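PDB 3L1W: uncharacterized protein from Enterococcus faecalis, which is of unknown function but belongs to the endonuclease/exonuclease/phosphatase family and may act as a 3'-5' RNA exonuclease. Local coordinates for residues 130-135 and 166-171. Numbering follows the deposited sequence.
Sequences NVHLDH and DFNAES
Asn168 reaches across to the backbone of Leu133, its ND2 giving a hydrogen bond of 2.7 Å to Leu133 O that is close to straight at 164°. The acceptor lies almost in the plane of the amide, while ND2 stands somewhat tilted from the carbonyl plane. Asn168 ND2 also donates to a water whose oxygen is 3.0 Å away, and that water makes a weak bond with His132 NE2. CB of His135 packs against this amide, 3.7 Å from Asn168 ND2. Beside this, the imidazole of His132 and the carboxylate of Asp166 run side by side in the same direction, their planes 23° apart and His132 NE2 3.5 Å from Asp166 OD2. Both have CG anti to the backbone N, which sends them out together from one face of a parallel bridge. That bridge is built from two backbone hydrogen bonds, Asp166 N to Val131 O and Leu133 N to Asp166 O, with His132 CA adding a CA-H...O contact to Asp166 O. Elsewhere in the contact, Val131 CG1 sits over one face of the Phe167 ring, 4.1 Å from its centroid in a CH-pi contact, and Leu133 CD1 approaches the same ring obliquely. An Asx turn, closed by Asn168 N to Asp166 OD1, ties the asparagine backbone to the aspartate, whose OD2 is held by Asn7. The sequences NVHLDH and DFN resemble the conserved active-site motifs of DNase I-like enzymes, consistent with these polar groups lining the catalytic cleft. The bridge prolongs the parallel pairing of strands 126-132 and 161-164 in the six-stranded sheet; Phe167 lies among Met145 of helix 138-151, His176 and Val179 of helix 174-179, and Tyr216 and Tyr218 of strand 215-220, while His132 touches Gln42 and Glu43 of strand 38-44 in the seven-stranded sheet.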
loop_
_atom_site.group_PDB
_atom_site.type_symbol
_atom_site.label_atom_id
_atom_site.label_comp_id
_atom_site.label_asym_id
_atom_site.label_seq_id
_atom_site.Cartn_x
_atom_site.Cartn_y
_atom_site.Cartn_z
ATOM N N ASN A 130 -12.279 -15.768 11.957
ATOM C CA ASN A 130 -10.844 -15.563 12.152
ATOM C C ASN A 130 -10.202 -16.899 12.499
ATOM O O ASN A 130 -10.489 -17.473 13.550
ATOM C CB ASN A 130 -10.615 -14.553 13.279
ATOM C CG ASN A 130 -9.159 -14.131 13.407
ATOM O OD1 ASN A 130 -8.259 -14.832 12.952
ATOM N ND2 ASN A 130 -8.929 -12.985 14.042
ATOM N N VAL A 131 -9.347 -17.380 11.598
ATOM C CA VAL A 131 -8.704 -18.684 11.696
ATOM C C VAL A 131 -7.278 -18.612 12.259
ATOM O O VAL A 131 -6.464 -17.833 11.778
ATOM C CB VAL A 131 -8.594 -19.299 10.276
ATOM C CG1 VAL A 131 -7.813 -20.599 10.308
ATOM C CG2 VAL A 131 -9.998 -19.519 9.680
ATOM N N HIS A 132 -6.968 -19.435 13.261
ATOM C CA HIS A 132 -5.567 -19.707 13.577
ATOM C C HIS A 132 -5.416 -21.153 14.000
ATOM O O HIS A 132 -5.680 -21.505 15.149
ATOM C CB HIS A 132 -5.017 -18.780 14.665
ATOM C CG HIS A 132 -3.525 -18.837 14.787
ATOM N ND1 HIS A 132 -2.829 -18.208 15.798
ATOM C CD2 HIS A 132 -2.595 -19.445 14.010
ATOM C CE1 HIS A 132 -1.536 -18.438 15.646
ATOM N NE2 HIS A 132 -1.366 -19.183 14.567
ATOM N N LEU A 133 -4.994 -21.993 13.065
ATOM C CA LEU A 133 -4.965 -23.432 13.327
ATOM C C LEU A 133 -3.661 -23.821 13.989
ATOM O O LEU A 133 -2.689 -23.079 13.925
ATOM C CB LEU A 133 -5.170 -24.230 12.037
ATOM C CG LEU A 133 -6.445 -23.897 11.259
ATOM C CD1 LEU A 133 -6.562 -24.750 10.011
ATOM C CD2 LEU A 133 -7.670 -24.073 12.147
ATOM N N ASP A 134 -3.656 -25.000 14.616
ATOM C CA ASP A 134 -2.510 -25.496 15.362
ATOM C C ASP A 134 -1.305 -25.717 14.456
ATOM O O ASP A 134 -1.446 -26.166 13.322
ATOM C CB ASP A 134 -2.891 -26.821 16.036
ATOM C CG ASP A 134 -2.324 -26.953 17.425
ATOM O OD1 ASP A 134 -2.644 -26.112 18.288
ATOM O OD2 ASP A 134 -1.564 -27.907 17.664
ATOM N N HIS A 135 -0.114 -25.403 14.950
ATOM C CA HIS A 135 1.102 -25.623 14.170
ATOM C C HIS A 135 1.632 -27.051 14.312
ATOM O O HIS A 135 2.463 -27.495 13.528
ATOM C CB HIS A 135 2.197 -24.629 14.575
ATOM C CG HIS A 135 2.549 -24.670 16.033
ATOM N ND1 HIS A 135 3.414 -25.603 16.565
ATOM C CD2 HIS A 135 2.162 -23.885 17.065
ATOM C CE1 HIS A 135 3.539 -25.395 17.864
ATOM N NE2 HIS A 135 2.789 -24.359 18.194
ATOM N N ASP A 166 -4.533 -17.560 9.654
ATOM C CA ASP A 166 -3.307 -18.322 9.586
ATOM C C ASP A 166 -3.642 -19.809 9.709
ATOM O O ASP A 166 -3.990 -20.299 10.793
ATOM C CB ASP A 166 -2.389 -17.854 10.712
ATOM C CG ASP A 166 -1.052 -18.563 10.716
ATOM O OD1 ASP A 166 -0.890 -19.586 10.011
ATOM O OD2 ASP A 166 -0.155 -18.091 11.445
ATOM N N PHE A 167 -3.562 -20.523 8.590
ATOM C CA PHE A 167 -3.910 -21.941 8.554
ATOM C C PHE A 167 -2.748 -22.810 9.004
ATOM O O PHE A 167 -2.926 -24.007 9.233
ATOM C CB PHE A 167 -4.345 -22.372 7.143
ATOM C CG PHE A 167 -5.725 -21.912 6.766
ATOM C CD1 PHE A 167 -6.682 -22.821 6.329
ATOM C CD2 PHE A 167 -6.062 -20.578 6.837
ATOM C CE1 PHE A 167 -7.959 -22.386 5.979
ATOM C CE2 PHE A 167 -7.335 -20.145 6.494
ATOM C CZ PHE A 167 -8.276 -21.052 6.071
ATOM N N ASN A 168 -1.555 -22.216 9.111
ATOM C CA ASN A 168 -0.356 -22.995 9.420
ATOM C C ASN A 168 -0.173 -24.174 8.468
ATOM O O ASN A 168 0.434 -25.180 8.833
ATOM C CB ASN A 168 -0.381 -23.496 10.878
ATOM C CG ASN A 168 0.354 -22.559 11.832
ATOM O OD1 ASN A 168 1.454 -22.086 11.528
ATOM N ND2 ASN A 168 -0.235 -22.305 12.997
ATOM N N ALA A 169 -0.671 -24.041 7.239
ATOM C CA ALA A 169 -0.634 -25.151 6.287
ATOM C C ALA A 169 -0.380 -24.653 4.876
ATOM O O ALA A 169 -1.064 -23.747 4.412
ATOM C CB ALA A 169 -1.948 -25.934 6.322
ATOM N N GLU A 170 0.593 -25.261 4.196
ATOM C CA GLU A 170 0.803 -24.997 2.772
ATOM C C GLU A 170 -0.359 -25.593 1.969
ATOM O O GLU A 170 -1.127 -26.406 2.484
ATOM C CB GLU A 170 2.143 -25.564 2.292
ATOM C CG GLU A 170 3.358 -25.076 3.092
ATOM C CD GLU A 170 3.908 -23.734 2.627
ATOM O OE1 GLU A 170 3.745 -23.367 1.440
ATOM O OE2 GLU A 170 4.529 -23.043 3.460
ATOM N N SER A 171 -0.469 -25.193 0.703
ATOM C CA SER A 171 -1.687 -25.428 -0.088
ATOM C C SER A 171 -2.104 -26.886 -0.263
ATOM O O SER A 171 -3.273 -27.176 -0.524
ATOM C CB SER A 171 -1.545 -24.777 -1.466
ATOM O OG SER A 171 -0.493 -25.403 -2.183
HETATM O O HOH W 1 1.189 -21.165 15.427
#